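Ofchtiv-allosamidin (Ostrinia furnacalis, PDB 6JMB) probably hydrolyses the glycosidic bonds of chitin as a group IV insect chitinase of glycoside hydrolase family 18, here holding the inhibitor allosamidin. Local coordinates at residues G136-D139 and I140-F143; L147-L150 and R151-F154; V230-W233 and L234-C238. All blocks are in the same frame, centred on the assembly; numbering follows the deposited sequence.

Contact 1. Residues G136-D139 and I140-F143; sequences GEDD and IEQF
Two torsions bring the carboxylate of Asp138 to the amide of Gln142 one turn further on: Asp138 sets CG opposite its own backbone N (chi1 -156°), while the Gln142 chain is folded at chi2 (-51°), which turns its amide back toward the start of the helix. This is the amino-terminal turn of helix 138-154, in the strand-helix-strand unit 120-124, 138-154 and 160-165 of the family 18 TIM barrel. The Gln142 NE2 to Asp138 OD2 hydrogen bond is weak: it spans 3.1 Å, its angle at the hydrogen is only 134°, and the amide and carboxylate planes are turned well apart. Nearer the backbone, Gln142 CG rests 3.3 Å from Asp138 O, the same carbonyl that accepts the backbone N of Gln142. The other carboxylate oxygen faces Glu141. Asp138 and Glu141 run side by side, with Asp138 OD1 3.7 Å from Glu141 OE1, an approach of like charges. A shared water, donating to both oxygens, probably eases it. A leucine in place of Asp138 would probably leave the Gln142 amide without this acceptor and set it free to turn, and would take from the shared water one of its two carboxylate acceptors. Asp139 leads its carboxylate elsewhere, OD2 bonding to Thr133 OG1 and Asn129 N and OD1 to Ser93 OG, which ties the helix start to the loop of Asn129 and Thr133 and to helix 90-97 through Ser93. Elsewhere on this turn, Ile140 N bonds to Glu137 O at 3.1 Å, and Ile140 CG1 lies 3.5 Å from that same oxygen.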
loop_
_atom_site.group_PDB
_atom_site.type_symbol
_atom_site.label_atom_id
_atom_site.label_comp_id
_atom_site.label_asym_id
_atom_site.label_seq_id
_atom_site.Cartn_x
_atom_site.Cartn_y
_atom_site.Cartn_z
ATOM N N GLY A 136 -6.267 22.360 7.000
ATOM C CA GLY A 136 -4.826 22.548 6.991
ATOM C C GLY A 136 -4.148 21.862 8.160
ATOM O O GLY A 136 -4.403 20.690 8.462
ATOM N N GLU A 137 -3.269 22.604 8.838
ATOM C CA GLU A 137 -2.435 22.017 9.882
ATOM C C GLU A 137 -3.245 21.479 11.052
ATOM O O GLU A 137 -2.753 20.611 11.787
ATOM C CB GLU A 137 -1.412 23.035 10.388
ATOM C CG GLU A 137 -0.031 22.858 9.786
ATOM C CD GLU A 137 1.003 23.766 10.419
ATOM O OE1 GLU A 137 0.851 24.108 11.613
ATOM O OE2 GLU A 137 1.969 24.138 9.719
ATOM N N ASP A 138 -4.476 21.958 11.242
ATOM C CA ASP A 138 -5.303 21.415 12.309
ATOM C C ASP A 138 -5.564 19.928 12.109
ATOM O O ASP A 138 -5.786 19.205 13.086
ATOM C CB ASP A 138 -6.620 22.182 12.412
ATOM C CG ASP A 138 -7.239 22.080 13.794
ATOM O OD1 ASP A 138 -6.516 22.300 14.791
ATOM O OD2 ASP A 138 -8.446 21.779 13.885
ATOM N N ASP A 139 -5.529 19.461 10.852
ATOM C CA ASP A 139 -5.741 18.043 10.566
ATOM C C ASP A 139 -4.773 17.155 11.337
ATOM O O ASP A 139 -5.109 16.010 11.658
ATOM C CB ASP A 139 -5.498 17.757 9.083
ATOM C CG ASP A 139 -6.573 18.310 8.159
ATOM O OD1 ASP A 139 -7.564 18.923 8.614
ATOM O OD2 ASP A 139 -6.397 18.114 6.940
ATOM N N ILE A 140 -3.549 17.634 11.588
ATOM C CA ILE A 140 -2.566 16.809 12.289
ATOM C C ILE A 140 -3.079 16.448 13.676
ATOM O O ILE A 140 -3.015 15.287 14.104
ATOM C CB ILE A 140 -1.201 17.523 12.353
ATOM C CG1 ILE A 140 -0.695 17.871 10.953
ATOM C CG2 ILE A 140 -0.187 16.652 13.093
ATOM C CD1 ILE A 140 0.529 18.781 10.953
ATOM N N GLU A 141 -3.609 17.444 14.397
ATOM C CA GLU A 141 -4.194 17.178 15.706
ATOM C C GLU A 141 -5.453 16.333 15.580
ATOM O O GLU A 141 -5.627 15.348 16.310
ATOM C CB GLU A 141 -4.508 18.486 16.436
ATOM C CG GLU A 141 -5.328 18.254 17.698
ATOM C CD GLU A 141 -5.869 19.526 18.319
ATOM O OE1 GLU A 141 -5.455 20.629 17.906
ATOM O OE2 GLU A 141 -6.715 19.414 19.232
ATOM N N GLN A 142 -6.341 16.704 14.652
ATOM C CA GLN A 142 -7.642 16.047 14.594
ATOM C C GLN A 142 -7.516 14.586 14.187
ATOM O O GLN A 142 -8.321 13.758 14.622
ATOM C CB GLN A 142 -8.591 16.802 13.661
ATOM C CG GLN A 142 -8.788 18.278 14.007
ATOM C CD GLN A 142 -9.148 18.512 15.462
ATOM O OE1 GLN A 142 -9.867 17.728 16.071
ATOM N NE2 GLN A 142 -8.649 19.611 16.022
ATOM N N PHE A 143 -6.522 14.258 13.357
ATOM C CA PHE A 143 -6.260 12.862 13.023
ATOM C C PHE A 143 -5.961 12.053 14.279
ATOM O O PHE A 143 -6.523 10.971 14.486
ATOM C CB PHE A 143 -5.090 12.797 12.039
ATOM C CG PHE A 143 -4.754 11.409 11.558
ATOM C CD1 PHE A 143 -5.697 10.615 10.916
ATOM C CD2 PHE A 143 -3.471 10.918 11.712
ATOM C CE1 PHE A 143 -5.358 9.342 10.450
ATOM C CE2 PHE A 143 -3.131 9.647 11.259
ATOM C CZ PHE A 143 -4.073 8.866 10.624
HETATM O O HOH W 1 -7.272 22.528 17.188
#

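Contact 2. Residues L147-L150 and R151-F154; sequences LKEL and REEF
Leu150 lies alongside the ring of Phe154, both side chains pointing the same way, and its CD2 methyl touches the ring at CE1, 3.9 Å away, and equally at CZ. Phe154 CG sits beside its backbone N and opposite its carbonyl carbon (chi1 -82°), and with this torsion the inner part of the ring lies by the preceding turn, where CG and CD1 are each 3.4 Å from Leu150 O. That oxygen also accepts Phe154 N at 2.8 Å, so backbone and ring close on the same carbonyl. The pair faces the barrel wall: Leu150 rests on Leu121 and Leu161, and Phe154 on Leu121 and on Ile113 of helix 99-116. These are i to i+4 contacts in the last two turns of helix 138-154, an outer helix of the TIM barrel between strands 120-124 and 160-165. Lys148 and Glu152 meet on an exposed flank. The lysine chain is extended and passes the glutamate at an angle, so the closest approach is from Lys148 CE to Glu152 OE2 at 3.6 Å; the charged ends, Lys148 NZ and Glu152 OE2, stay 4.6 Å apart, beyond a salt bridge. Glu152 CG lies closer in, 3.4 Å from Lys148 O. Arg151 leaves the contact through bends at chi2 and chi3: NE bonds to Tyr184 O, while NH2 and NH1 form salt bridges to Asp186 and Asp155. Glu149 turns to Arg102 of helix 99-116, its OE1 forming a salt bridge with the arginine NE.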
loop_
_atom_site.group_PDB
_atom_site.type_symbol
_atom_site.label_atom_id
_atom_site.label_comp_id
_atom_site.label_asym_id
_atom_site.label_seq_id
_atom_site.Cartn_x
_atom_site.Cartn_y
_atom_site.Cartn_z
ATOM N N LEU A 147 -8.208 8.986 16.043
ATOM C CA LEU A 147 -7.700 7.661 16.388
ATOM C C LEU A 147 -7.926 7.342 17.862
ATOM O O LEU A 147 -8.294 6.212 18.211
ATOM C CB LEU A 147 -6.214 7.561 16.040
ATOM C CG LEU A 147 -5.867 7.670 14.551
ATOM C CD1 LEU A 147 -4.352 7.711 14.374
ATOM C CD2 LEU A 147 -6.484 6.527 13.755
ATOM N N LYS A 148 -7.699 8.320 18.744
ATOM C CA LYS A 148 -7.951 8.115 20.169
ATOM C C LYS A 148 -9.401 7.711 20.417
ATOM O O LYS A 148 -9.680 6.772 21.174
ATOM C CB LYS A 148 -7.618 9.398 20.929
ATOM C CG LYS A 148 -7.929 9.341 22.413
ATOM C CD LYS A 148 -7.674 10.693 23.064
ATOM C CE LYS A 148 -7.928 10.649 24.559
ATOM N NZ LYS A 148 -7.936 12.014 25.157
ATOM N N GLU A 149 -10.338 8.413 19.778
ATOM C CA GLU A 149 -11.755 8.156 20.014
ATOM C C GLU A 149 -12.198 6.837 19.388
ATOM O O GLU A 149 -13.030 6.120 19.963
ATOM C CB GLU A 149 -12.582 9.345 19.524
ATOM C CG GLU A 149 -12.287 10.618 20.329
ATOM C CD GLU A 149 -13.039 11.840 19.845
ATOM O OE1 GLU A 149 -13.749 11.739 18.829
ATOM O OE2 GLU A 149 -12.916 12.912 20.484
ATOM N N LEU A 150 -11.649 6.489 18.223
ATOM C CA LEU A 150 -11.915 5.173 17.648
ATOM C C LEU A 150 -11.431 4.068 18.577
ATOM O O LEU A 150 -12.149 3.095 18.832
ATOM C CB LEU A 150 -11.239 5.045 16.281
ATOM C CG LEU A 150 -11.955 5.706 15.102
ATOM C CD1 LEU A 150 -10.976 5.994 13.971
ATOM C CD2 LEU A 150 -13.115 4.843 14.592
ATOM N N ARG A 151 -10.214 4.210 19.107
ATOM C CA ARG A 151 -9.679 3.193 20.005
ATOM C C ARG A 151 -10.562 3.023 21.231
ATOM O O ARG A 151 -10.860 1.892 21.634
ATOM C CB ARG A 151 -8.255 3.561 20.420
ATOM C CG ARG A 151 -7.711 2.743 21.589
ATOM C CD ARG A 151 -7.710 1.255 21.282
ATOM N NE ARG A 151 -6.888 0.954 20.117
ATOM C CZ ARG A 151 -6.772 -0.248 19.565
ATOM N NH1 ARG A 151 -7.438 -1.283 20.066
ATOM N NH2 ARG A 151 -5.991 -0.414 18.506
ATOM N N GLU A 152 -10.996 4.134 21.830
ATOM C CA GLU A 152 -11.828 4.057 23.027
ATOM C C GLU A 152 -13.104 3.264 22.769
ATOM O O GLU A 152 -13.510 2.439 23.598
ATOM C CB GLU A 152 -12.150 5.463 23.522
ATOM C CG GLU A 152 -10.992 6.102 24.272
ATOM C CD GLU A 152 -11.196 7.579 24.534
ATOM O OE1 GLU A 152 -12.178 8.154 24.017
ATOM O OE2 GLU A 152 -10.366 8.165 25.262
ATOM N N GLU A 153 -13.736 3.477 21.617
ATOM C CA GLU A 153 -14.954 2.735 21.319
ATOM C C GLU A 153 -14.653 1.300 20.912
ATOM O O GLU A 153 -15.342 0.367 21.348
ATOM C CB GLU A 153 -15.734 3.436 20.210
ATOM C CG GLU A 153 -17.059 2.769 19.881
ATOM C CD GLU A 153 -18.054 2.863 21.018
ATOM O OE1 GLU A 153 -17.942 3.803 21.833
ATOM O OE2 GLU A 153 -18.953 1.999 21.090
ATOM N N PHE A 154 -13.632 1.101 20.076
ATOM C CA PHE A 154 -13.357 -0.233 19.551
ATOM C C PHE A 154 -12.945 -1.200 20.655
ATOM O O PHE A 154 -13.161 -2.412 20.531
ATOM C CB PHE A 154 -12.262 -0.167 18.484
ATOM C CG PHE A 154 -12.749 0.224 17.114
ATOM C CD1 PHE A 154 -13.938 0.916 16.940
ATOM C CD2 PHE A 154 -12.005 -0.110 15.992
ATOM C CE1 PHE A 154 -14.371 1.279 15.667
ATOM C CE2 PHE A 154 -12.434 0.244 14.725
ATOM C CZ PHE A 154 -13.614 0.938 14.558
#

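Contact 3. Residues V230-W233 and L234-C238; sequences VQYW and LSAGC
Ala236 puts its methyl over one face of the Tyr232 ring, and this belongs to the compact part of the contact. The CB atom of Ala236 stands 4.1 Å from the centroid of the Tyr232 ring and 26° off its normal, a CH-pi contact displaced toward the phenol end, since the nearest ring atom is Tyr232 CZ at 3.7 Å. With CG opposite its own backbone N (chi1 169°), Tyr232 swings its ring outward from the helix with a lean toward the C-terminal end, where the Ala236 methyl meets it. Trp233 is buried beside it: Cys238 CB comes to the indole edge near the ring plane, 4.3 Å from Trp233 CE3, while Trp233 NE1 bonds to Ala167 O. Leu234 CD1 touches buried Val230 CG1 at 3.9 Å, these two side chains running together. Val178 of helix 178-184 packs against Tyr232, Trp233, Ala236 and Cys238 together, and Leu243 of strand 243-256 touches Trp233, Leu234 and Cys238.

The side toward Gln231 and Ser235 is looser. Leu234 CD1 meets the Gln231 amide only at an angle; that amide is engaged elsewhere, NE2 bonding to Tyr333 OH. Exposed Ser235 folds its hydroxyl back onto the helix, OG donating to Tyr232 O over 2.9 Å. The same oxygen accepts Ala236 N, so two donors grip it.

At the end of the helix, Cys238 N donates to Trp233 O at 3.0 Å, and Gly237 N reaches back to Leu234 O at 3.3 Å. Gly237 has a positive phi of 118°, a backbone shape in which a side chain would collide with the carbonyl oxygen of Ala236. This is a Schellman motif, ending helix 226-235 of the TIM barrel ahead of strand 243-256.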
loop_
_atom_site.group_PDB
_atom_site.type_symbol
_atom_site.label_atom_id
_atom_site.label_comp_id
_atom_site.label_asym_id
_atom_site.label_seq_id
_atom_site.Cartn_x
_atom_site.Cartn_y
_atom_site.Cartn_z
ATOM N N VAL A 230 11.742 4.182 6.676
ATOM C CA VAL A 230 11.668 3.316 7.851
ATOM C C VAL A 230 12.442 3.926 9.010
ATOM O O VAL A 230 11.957 3.980 10.147
ATOM C CB VAL A 230 12.159 1.898 7.513
ATOM C CG1 VAL A 230 12.369 1.092 8.798
ATOM C CG2 VAL A 230 11.150 1.200 6.601
ATOM N N GLN A 231 13.657 4.407 8.734
ATOM C CA GLN A 231 14.453 4.990 9.804
ATOM C C GLN A 231 13.816 6.265 10.339
ATOM O O GLN A 231 13.916 6.536 11.542
ATOM C CB GLN A 231 15.895 5.210 9.348
ATOM C CG GLN A 231 16.626 3.919 8.970
ATOM C CD GLN A 231 16.583 2.877 10.070
ATOM O OE1 GLN A 231 16.883 3.169 11.227
ATOM N NE2 GLN A 231 16.200 1.651 9.716
ATOM N N TYR A 232 13.136 7.041 9.486
ATOM C CA TYR A 232 12.407 8.201 9.999
ATOM C C TYR A 232 11.332 7.775 10.996
ATOM O O TYR A 232 11.254 8.308 12.111
ATOM C CB TYR A 232 11.777 9.042 8.879
ATOM C CG TYR A 232 10.838 10.040 9.519
ATOM C CD1 TYR A 232 11.343 11.119 10.230
ATOM C CD2 TYR A 232 9.460 9.849 9.505
ATOM C CE1 TYR A 232 10.507 12.003 10.878
ATOM C CE2 TYR A 232 8.612 10.734 10.153
ATOM C CZ TYR A 232 9.148 11.804 10.839
ATOM O OH TYR A 232 8.312 12.678 11.492
ATOM N N TRP A 233 10.489 6.813 10.610
ATOM C CA TRP A 233 9.381 6.417 11.473
ATOM C C TRP A 233 9.882 5.830 12.783
ATOM O O TRP A 233 9.332 6.127 13.851
ATOM C CB TRP A 233 8.419 5.483 10.731
ATOM C CG TRP A 233 7.504 6.267 9.836
ATOM C CD1 TRP A 233 7.745 6.661 8.550
ATOM C CD2 TRP A 233 6.220 6.803 10.185
ATOM N NE1 TRP A 233 6.682 7.402 8.072
ATOM C CE2 TRP A 233 5.734 7.496 9.057
ATOM C CE3 TRP A 233 5.429 6.749 11.340
ATOM C CZ2 TRP A 233 4.503 8.138 9.054
ATOM C CZ3 TRP A 233 4.201 7.388 11.335
ATOM C CH2 TRP A 233 3.747 8.068 10.197
ATOM N N LEU A 234 10.948 5.024 12.736
ATOM C CA LEU A 234 11.534 4.511 13.970
ATOM C C LEU A 234 12.062 5.651 14.833
ATOM O O LEU A 234 11.815 5.699 16.045
ATOM C CB LEU A 234 12.657 3.523 13.648
ATOM C CG LEU A 234 12.246 2.197 13.010
ATOM C CD1 LEU A 234 13.485 1.417 12.570
ATOM C CD2 LEU A 234 11.409 1.368 13.965
ATOM N N SER A 235 12.772 6.596 14.216
ATOM C CA SER A 235 13.387 7.679 14.977
ATOM C C SER A 235 12.357 8.645 15.546
ATOM O O SER A 235 12.634 9.312 16.552
ATOM C CB SER A 235 14.388 8.437 14.102
ATOM O OG SER A 235 13.733 9.285 13.176
ATOM N N ALA A 236 11.179 8.732 14.936
ATOM C CA ALA A 236 10.142 9.660 15.361
ATOM C C ALA A 236 9.194 9.065 16.394
ATOM O O ALA A 236 8.267 9.756 16.832
ATOM C CB ALA A 236 9.357 10.171 14.151
ATOM N N GLY A 237 9.386 7.807 16.779
ATOM C CA GLY A 237 8.628 7.260 17.885
ATOM C C GLY A 237 7.721 6.087 17.581
ATOM O O GLY A 237 6.975 5.650 18.461
ATOM N N CYS A 238 7.752 5.563 16.360
ATOM C CA CYS A 238 7.005 4.344 16.085
ATOM C C CYS A 238 7.827 3.142 16.534
ATOM O O CYS A 238 8.897 2.893 15.966
ATOM C CB CYS A 238 6.703 4.209 14.604
ATOM S SG CYS A 238 5.631 2.796 14.249
#

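Overall arrangement
Contacts 1 and 2 are successive parts of one element, helix 138-154: their centres are 17 Å apart and they lie on the same side of the chain's centre. Contact 3 belongs to helix 226-235, its centre 20 Å from that of contact 1 and 23 Å from that of contact 2, with nearest atoms about 7 and 9 Å away and no touch. Helix 178-184 bridges the gap, meeting contact 2 through Tyr184 and contact 3 through Val178. None of the three reaches the allosamizoline: the side chains of Phe143, Leu147 and Trp233 are about 11, 13 and 12 Å from it. Strand 120-124, packed against contact 2, ends at the pocket residue Asp124.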